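C2 domain protein (Ramazzottius varieornatus, PDB 7DF2) binds calcium ions at one end of a beta-sandwich C2 domain, while its precise role in the tardigrade remains to be established. Local coordinates at residues Ile76-Pro81 against Arg124-Arg129; Phe41-Asn46 against Arg116-Lys121; Pro35-Phe40 against Tyr186-Ile191. All coordinates share one frame; numbering follows the deposited sequence.

Contact 1: Ile76-Pro81 against Arg124-Arg129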
# COMPACT_ATOMS: atom_id res chain seq x y z
N ILE A 76 -1.52 5.13 -1.71
CA ILE A 76 -1.92 5.70 -0.42
C ILE A 76 -3.32 6.27 -0.61
O ILE A 76 -3.49 7.27 -1.33
CB ILE A 76 -0.94 6.78 0.06
CG1 ILE A 76 0.46 6.21 0.29
CG2 ILE A 76 -1.46 7.44 1.32
CD1 ILE A 76 1.57 7.29 0.36
N ASP A 77 -4.33 5.65 0.01
CA ASP A 77 -5.74 6.00 -0.21
C ASP A 77 -6.21 6.94 0.90
O ASP A 77 -6.64 6.49 1.97
CB ASP A 77 -6.60 4.74 -0.28
CG ASP A 77 -8.06 5.05 -0.59
OD1 ASP A 77 -8.41 6.24 -0.80
OD2 ASP A 77 -8.86 4.09 -0.62
N THR A 78 -6.20 8.24 0.62
CA THR A 78 -6.63 9.22 1.60
C THR A 78 -8.13 9.52 1.53
O THR A 78 -8.62 10.30 2.36
CB THR A 78 -5.86 10.53 1.40
OG1 THR A 78 -6.05 10.97 0.05
CG2 THR A 78 -4.36 10.31 1.70
N GLU A 79 -8.85 8.94 0.58
CA GLU A 79 -10.22 9.33 0.29
C GLU A 79 -11.25 8.25 0.54
O GLU A 79 -12.35 8.54 1.03
CB GLU A 79 -10.34 9.79 -1.17
CG GLU A 79 -9.34 10.86 -1.60
CD GLU A 79 -9.51 11.25 -3.06
OE1 GLU A 79 -10.52 10.82 -3.67
OE2 GLU A 79 -8.65 11.97 -3.61
N LYS A 80 -10.96 6.99 0.22
CA LYS A 80 -11.96 5.92 0.29
C LYS A 80 -11.46 4.70 1.08
O LYS A 80 -11.56 3.56 0.61
CB LYS A 80 -12.38 5.52 -1.12
CG LYS A 80 -12.88 6.67 -1.98
CD LYS A 80 -14.29 7.09 -1.56
CE LYS A 80 -15.01 7.91 -2.62
NZ LYS A 80 -16.25 8.56 -2.08
N PRO A 81 -10.98 4.90 2.31
CA PRO A 81 -10.29 3.80 3.01
C PRO A 81 -11.18 2.63 3.35
O PRO A 81 -10.67 1.53 3.59
CB PRO A 81 -9.76 4.47 4.28
CG PRO A 81 -10.72 5.58 4.53
CD PRO A 81 -11.07 6.10 3.16
N ARG A 124 -9.67 10.83 9.01
CA ARG A 124 -9.60 9.97 10.18
C ARG A 124 -8.86 8.67 9.93
O ARG A 124 -8.30 8.10 10.87
CB ARG A 124 -11.00 9.65 10.71
CG ARG A 124 -11.78 10.87 11.15
CD ARG A 124 -13.14 10.51 11.69
NE ARG A 124 -14.00 11.68 11.82
CZ ARG A 124 -14.03 12.47 12.89
NH1 ARG A 124 -14.84 13.52 12.92
NH2 ARG A 124 -13.25 12.21 13.93
N LYS A 125 -8.85 8.19 8.69
CA LYS A 125 -8.21 6.92 8.33
C LYS A 125 -7.60 7.05 6.95
O LYS A 125 -8.26 7.54 6.02
CB LYS A 125 -9.23 5.77 8.33
CG LYS A 125 -9.39 5.07 9.65
CD LYS A 125 -9.85 3.64 9.45
CE LYS A 125 -11.22 3.59 8.82
NZ LYS A 125 -11.81 2.25 8.98
N ILE A 126 -6.36 6.60 6.80
CA ILE A 126 -5.71 6.53 5.50
C ILE A 126 -5.36 5.07 5.23
O ILE A 126 -4.71 4.42 6.06
CB ILE A 126 -4.45 7.41 5.45
CG1 ILE A 126 -4.83 8.88 5.60
CG2 ILE A 126 -3.67 7.19 4.16
CD1 ILE A 126 -3.64 9.80 5.75
N ALA A 127 -5.79 4.56 4.09
CA ALA A 127 -5.61 3.15 3.76
C ALA A 127 -4.37 2.99 2.88
O ALA A 127 -4.34 3.49 1.75
CB ALA A 127 -6.84 2.60 3.05
N MET A 128 -3.37 2.30 3.40
CA MET A 128 -2.27 1.83 2.56
C MET A 128 -2.78 0.62 1.79
O MET A 128 -3.23 -0.35 2.41
CB MET A 128 -1.06 1.48 3.42
CG MET A 128 -0.44 2.69 4.10
SD MET A 128 1.03 2.26 5.03
CE MET A 128 0.36 1.52 6.51
N ARG A 129 -2.76 0.70 0.46
CA ARG A 129 -3.31 -0.35 -0.40
C ARG A 129 -2.19 -0.97 -1.22
O ARG A 129 -1.38 -0.24 -1.81
CB ARG A 129 -4.40 0.20 -1.33
CG ARG A 129 -5.67 0.66 -0.62
CD ARG A 129 -6.76 0.96 -1.64
NE ARG A 129 -7.98 1.42 -0.99
CZ ARG A 129 -8.96 0.62 -0.59
NH1 ARG A 129 -8.88 -0.69 -0.77
NH2 ARG A 129 -10.03 1.14 -0.00
O HOH W 1 -9.94 9.11 4.48
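Asp77 and Ala127 form the antiparallel, hydrogen-bonded bridge at which strand 70-77 runs out against strand 121-136, in one of the two sheets of the C2 sandwich. Asp77 N donates to Ala127 O at 2.8 Å, and Ala127 N returns the bond to Asp77 O. Beyond this pair the chain leaves the sheet, and the Asp77 side chain organises the departure. Its CG lies anti to the backbone N (chi1 -177°), which carries the carboxylate over the following loop. There OD1 accepts from Glu79 N and, more directly, from Lys80 N at 2.8 Å; the first bond makes an Asx turn, and both amides approach from one face of the carboxylate. Asn201 adds a further hydrogen bond to OD1. The other oxygen, OD2, forms a salt bridge with Arg129, taking NE at 2.8 Å and NH2 at 3.2 Å from the side of the guanidinium, whose plane is turned 39° from that of the carboxylate. NH2 also donates to Lys80 O at 2.9 Å, while Phe85 makes a cation-pi contact with the same arginine. A leucine in place of Arg129 would probably leave Asp77 OD2 without its charged mate and facing Lys80 O, with the loop less firmly attached. The turn brings Pro81 back over the sheet, its CB 3.7 Å from Ala127 CB. On the face bearing Ile76, CG2 of that residue meets Ile126 CG2 at 3.6 Å, facing the opposing sheet through Met45 and Ile43. One water donates to both Thr78 O and Lys125 O, bridging the two segments beyond the last backbone pair.

Contact 2: Phe41-Asn46 against Arg116-Lys121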
# COMPACT_ATOMS: atom_id res chain seq x y z
N PHE A 41 -0.11 17.85 5.31
CA PHE A 41 0.89 16.89 5.74
C PHE A 41 1.15 15.88 4.62
O PHE A 41 0.38 15.78 3.65
CB PHE A 41 0.49 16.18 7.05
CG PHE A 41 -0.90 15.59 7.04
CD1 PHE A 41 -2.01 16.38 7.31
CD2 PHE A 41 -1.10 14.24 6.79
CE1 PHE A 41 -3.30 15.85 7.33
CE2 PHE A 41 -2.38 13.69 6.80
CZ PHE A 41 -3.48 14.50 7.06
N ARG A 42 2.26 15.18 4.75
CA ARG A 42 2.74 14.24 3.75
C ARG A 42 2.79 12.87 4.40
O ARG A 42 3.14 12.75 5.57
CB ARG A 42 4.13 14.64 3.25
CG ARG A 42 4.77 13.69 2.23
CD ARG A 42 5.86 14.45 1.47
NE ARG A 42 5.27 15.51 0.65
CZ ARG A 42 5.94 16.57 0.21
NH1 ARG A 42 5.31 17.48 -0.53
NH2 ARG A 42 7.22 16.71 0.50
N ILE A 43 2.38 11.85 3.65
CA ILE A 43 2.42 10.46 4.10
C ILE A 43 3.38 9.71 3.20
O ILE A 43 3.25 9.76 1.97
CB ILE A 43 1.03 9.80 4.05
CG1 ILE A 43 0.03 10.60 4.88
CG2 ILE A 43 1.10 8.34 4.53
CD1 ILE A 43 -0.88 11.43 4.04
N GLU A 44 4.33 9.00 3.81
CA GLU A 44 5.24 8.11 3.09
C GLU A 44 4.87 6.68 3.42
O GLU A 44 4.63 6.35 4.59
CB GLU A 44 6.70 8.39 3.45
CG GLU A 44 7.13 9.82 3.14
CD GLU A 44 8.59 10.06 3.45
OE1 GLU A 44 9.28 9.13 3.94
OE2 GLU A 44 9.06 11.19 3.21
N MET A 45 4.80 5.84 2.39
CA MET A 45 4.46 4.43 2.52
C MET A 45 5.61 3.61 1.98
O MET A 45 5.94 3.70 0.79
CB MET A 45 3.16 4.11 1.78
CG MET A 45 2.85 2.63 1.63
SD MET A 45 1.32 2.48 0.66
CE MET A 45 1.25 0.70 0.43
N ASN A 46 6.25 2.84 2.85
CA ASN A 46 7.39 2.00 2.51
C ASN A 46 6.92 0.56 2.44
O ASN A 46 6.48 -0.00 3.45
CB ASN A 46 8.49 2.18 3.56
CG ASN A 46 9.73 1.33 3.31
OD1 ASN A 46 10.33 0.84 4.27
ND2 ASN A 46 10.17 1.22 2.06
N ARG A 116 2.22 10.72 -0.66
CA ARG A 116 1.04 11.48 -1.04
C ARG A 116 0.75 12.49 0.05
O ARG A 116 1.00 12.24 1.23
CB ARG A 116 -0.17 10.55 -1.25
CG ARG A 116 -1.40 11.28 -1.78
CD ARG A 116 -2.59 10.34 -1.96
NE ARG A 116 -3.73 11.06 -2.52
CZ ARG A 116 -4.92 10.51 -2.76
NH1 ARG A 116 -5.13 9.23 -2.49
NH2 ARG A 116 -5.91 11.25 -3.25
N ASP A 117 0.19 13.63 -0.36
CA ASP A 117 -0.08 14.72 0.56
C ASP A 117 -1.57 14.89 0.81
O ASP A 117 -2.40 14.59 -0.05
CB ASP A 117 0.46 16.05 0.03
CG ASP A 117 1.94 16.02 -0.26
OD1 ASP A 117 2.62 15.10 0.23
OD2 ASP A 117 2.42 16.92 -0.97
N VAL A 118 -1.88 15.43 1.99
CA VAL A 118 -3.23 15.86 2.34
C VAL A 118 -3.16 17.37 2.49
O VAL A 118 -2.35 17.88 3.27
CB VAL A 118 -3.73 15.19 3.63
CG1 VAL A 118 -5.02 15.85 4.10
CG2 VAL A 118 -3.93 13.69 3.41
N CYS A 119 -4.00 18.09 1.76
CA CYS A 119 -3.84 19.54 1.65
C CYS A 119 -5.09 20.27 2.15
O CYS A 119 -5.90 20.77 1.37
CB CYS A 119 -3.52 19.87 0.22
SG CYS A 119 -1.98 19.05 -0.36
N GLY A 120 -5.22 20.36 3.47
CA GLY A 120 -6.25 21.16 4.10
C GLY A 120 -7.51 20.40 4.42
O GLY A 120 -8.34 20.89 5.20
N LYS A 121 -7.70 19.22 3.84
CA LYS A 121 -8.81 18.37 4.22
C LYS A 121 -8.50 17.71 5.56
O LYS A 121 -7.37 17.72 6.04
CB LYS A 121 -9.07 17.33 3.13
CG LYS A 121 -10.36 17.54 2.36
CD LYS A 121 -11.34 16.40 2.57
CE LYS A 121 -11.90 15.91 1.24
NZ LYS A 121 -13.31 15.39 1.32
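Phe41 pairs with Val118 and Ile43 with Arg116 through four backbone hydrogen bonds, which set strand 41-51 antiparallel to strand 107-119, an outer strand of the four-stranded sheet of this sandwich. Val118 N to Phe41 O and Ile43 N to Arg116 O are the shorter bonds, each 2.8 Å. Between them Asp117 CA makes a CA-H...O contact with Phe41 O.

The ionic contact lies on the opposite face from Phe41 and Ile43. Arg42 and Asp117, a non-hydrogen-bonded pair, point the same way and form a side-on, two-pronged salt bridge: NE meets OD1 at 2.7 Å and NH1 meets OD2 at 3.0 Å. Both bonds are nearly straight, at 170° and 171°, and both use the syn side of the carboxylate. A bend at chi3 (-66°) turns the guanidinium back across to the neighbouring strand. Arg197 shares OD2 in a second salt bridge.

On the other face the packing is apolar among Phe41, Ile43 and Val118. Val118 CB sits over one face of the Phe41 ring in a CH-pi contact, 3.8 Å from the centroid, with its two methyls spread over the CE1 and CE2 sides. Ile43 CD1 reaches Val118 CG2 at 3.8 Å. Arg116 shares this face, its guanidinium bound by Asn201 and Glu79.

Asp117, buried between two arginines, is thus probably stabilised as a carboxylate.

Contact 3: Pro35-Phe40 against Tyr186-Ile191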
# COMPACT_ATOMS: atom_id res chain seq x y z
N PRO A 35 -9.44 10.07 15.67
CA PRO A 35 -9.43 11.53 15.62
C PRO A 35 -9.26 12.07 14.21
O PRO A 35 -8.58 11.47 13.37
CB PRO A 35 -8.23 11.91 16.49
CG PRO A 35 -7.33 10.71 16.42
CD PRO A 35 -8.26 9.53 16.38
N LEU A 36 -9.88 13.22 13.96
CA LEU A 36 -9.74 13.88 12.67
C LEU A 36 -8.39 14.58 12.59
O LEU A 36 -8.07 15.43 13.42
CB LEU A 36 -10.88 14.88 12.46
CG LEU A 36 -10.96 15.50 11.07
CD1 LEU A 36 -11.62 14.55 10.09
CD2 LEU A 36 -11.71 16.82 11.12
N ILE A 37 -7.59 14.22 11.59
CA ILE A 37 -6.29 14.82 11.34
C ILE A 37 -6.46 15.84 10.22
O ILE A 37 -6.85 15.49 9.11
CB ILE A 37 -5.25 13.75 10.96
CG1 ILE A 37 -5.29 12.60 11.97
CG2 ILE A 37 -3.86 14.38 10.87
CD1 ILE A 37 -5.11 13.03 13.41
N THR A 38 -6.18 17.11 10.53
CA THR A 38 -6.35 18.18 9.55
C THR A 38 -5.06 18.97 9.46
O THR A 38 -4.18 18.89 10.33
CB THR A 38 -7.53 19.10 9.91
OG1 THR A 38 -8.68 18.30 10.22
CG2 THR A 38 -7.91 20.01 8.74
N GLY A 39 -4.95 19.73 8.38
CA GLY A 39 -3.77 20.51 8.13
C GLY A 39 -3.18 20.10 6.80
O GLY A 39 -3.89 19.56 5.93
N PHE A 40 -1.90 20.35 6.63
CA PHE A 40 -1.17 20.03 5.41
C PHE A 40 -0.06 19.08 5.81
O PHE A 40 0.80 19.43 6.63
CB PHE A 40 -0.64 21.30 4.75
CG PHE A 40 -1.70 22.36 4.59
CD1 PHE A 40 -2.01 23.22 5.64
CD2 PHE A 40 -2.41 22.46 3.40
CE1 PHE A 40 -3.00 24.18 5.49
CE2 PHE A 40 -3.40 23.42 3.25
CZ PHE A 40 -3.69 24.28 4.30
N TYR A 186 5.17 3.29 7.62
CA TYR A 186 4.75 4.60 7.16
C TYR A 186 5.37 5.68 8.03
O TYR A 186 5.81 5.43 9.15
CB TYR A 186 3.22 4.77 7.16
CG TYR A 186 2.62 4.83 8.54
CD1 TYR A 186 2.26 3.67 9.22
CD2 TYR A 186 2.39 6.06 9.17
CE1 TYR A 186 1.70 3.73 10.49
CE2 TYR A 186 1.83 6.12 10.44
CZ TYR A 186 1.49 4.96 11.09
OH TYR A 186 0.93 5.02 12.35
N ARG A 187 5.46 6.87 7.43
CA ARG A 187 5.79 8.12 8.11
C ARG A 187 4.73 9.15 7.73
O ARG A 187 4.14 9.08 6.65
CB ARG A 187 7.18 8.67 7.71
CG ARG A 187 8.35 8.00 8.39
CD ARG A 187 9.62 8.85 8.38
NE ARG A 187 9.90 9.45 7.07
CZ ARG A 187 10.66 10.52 6.90
NH1 ARG A 187 11.21 11.12 7.95
NH2 ARG A 187 10.88 11.01 5.69
N TRP A 188 4.51 10.13 8.61
CA TRP A 188 3.74 11.27 8.17
C TRP A 188 4.09 12.47 9.03
O TRP A 188 4.44 12.34 10.21
CB TRP A 188 2.22 11.02 8.17
CG TRP A 188 1.58 10.55 9.45
CD1 TRP A 188 2.20 10.14 10.61
CD2 TRP A 188 0.18 10.44 9.69
NE1 TRP A 188 1.25 9.77 11.54
CE2 TRP A 188 0.01 9.96 11.00
CE3 TRP A 188 -0.95 10.71 8.91
CZ2 TRP A 188 -1.25 9.74 11.55
CZ3 TRP A 188 -2.20 10.49 9.47
CH2 TRP A 188 -2.34 10.01 10.77
N TYR A 189 3.98 13.65 8.42
CA TYR A 189 4.51 14.86 9.03
C TYR A 189 3.91 16.07 8.35
O TYR A 189 3.60 16.05 7.15
CB TYR A 189 6.04 14.92 8.93
CG TYR A 189 6.59 14.55 7.57
CD1 TYR A 189 6.90 13.22 7.26
CD2 TYR A 189 6.82 15.52 6.61
CE1 TYR A 189 7.39 12.89 6.00
CE2 TYR A 189 7.32 15.20 5.37
CZ TYR A 189 7.61 13.88 5.07
OH TYR A 189 8.11 13.59 3.82
N ASN A 190 3.76 17.14 9.12
CA ASN A 190 3.28 18.39 8.58
C ASN A 190 4.29 18.97 7.61
O ASN A 190 5.50 18.83 7.78
CB ASN A 190 2.99 19.37 9.71
CG ASN A 190 1.92 18.86 10.66
OD1 ASN A 190 0.79 18.64 10.26
ND2 ASN A 190 2.29 18.67 11.92
N ILE A 191 3.77 19.62 6.57
CA ILE A 191 4.58 20.30 5.56
C ILE A 191 3.97 21.68 5.36
O ILE A 191 2.77 21.88 5.61
CB ILE A 191 4.62 19.51 4.24
CG1 ILE A 191 3.19 19.24 3.74
CG2 ILE A 191 5.44 18.23 4.42
CD1 ILE A 191 3.11 18.71 2.30
O HOH W 2 -1.52 17.48 11.29
O HOH W 3 -0.40 20.98 8.97
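Ile37 and Trp188 meet at about a right angle, the CG1 of the isoleucine lying 4.1 Å from CH2 at the far corner of the indole. The tryptophan reaches this point because its CG stands between the backbone N and the carbonyl carbon (chi1 55°), sending the indole off strand 181-190 into the space between the sheets. One face of the indole takes Tyr186 CE2, 3.8 Å above its plane, and NE1 is hydrogen-bonded to Asn155 O, so the ring is held on several sides and Ile37 adds contact only at its outer end.

The contact ties a chain crossing between the sheets to the end of strand 181-190: strand 37-38 pairs with strand 121-136 of the opposing sheet, and the chain then turns at Gly39 and Phe40 into strand 41-51. At Gly39 the backbone angles would hardly tolerate a side chain.

Here the approach is through the backbone. Ile191 N donates to Phe40 O at 3.0 Å, from above the carbonyl plane, and Asn190 CA makes a CA-H...O contact with the same oxygen. Phe40 turns its ring away toward Glu193 and leaves CB facing the Ile191 carbonyl, while Ile191 CG1 lies alongside Phe40 O at 3.8 Å.

Asn190 OD1 reaches the 37-40 backbone through two waters. One donates to OD1 at 2.8 Å and to Thr38 O; the other accepts from Phe40 N at 2.9 Å. One direct hydrogen bond, from the Ile191 N-H, and two bridging waters suggest a junction held partly through solvent.

Contacts 2 and 3 share a sheet through strands 41-51 and 181-190, their centres 7 Å apart; strand 41-51 lies between 107-119 and 181-190, and Arg42 N is 2.9 Å from Tyr189 O, a probable hydrogen bond. Strand 37-38 of contact 3 joins the sheet of contact 1, whose centre lies about 10 Å from that of contact 2 and 12 Å from that of contact 3. Arg116 reaches from its sheet to strand 70-77 and the loop after it, with NH1 2.8 Å from Ile76 O and NH2 salt-bridged to Glu79 OE2, and also bonds Asn201. Ile126 CD1 packs 4.0 Å from Trp188 CZ3. All three contacts lie away from the calcium sites and the glycan pocket.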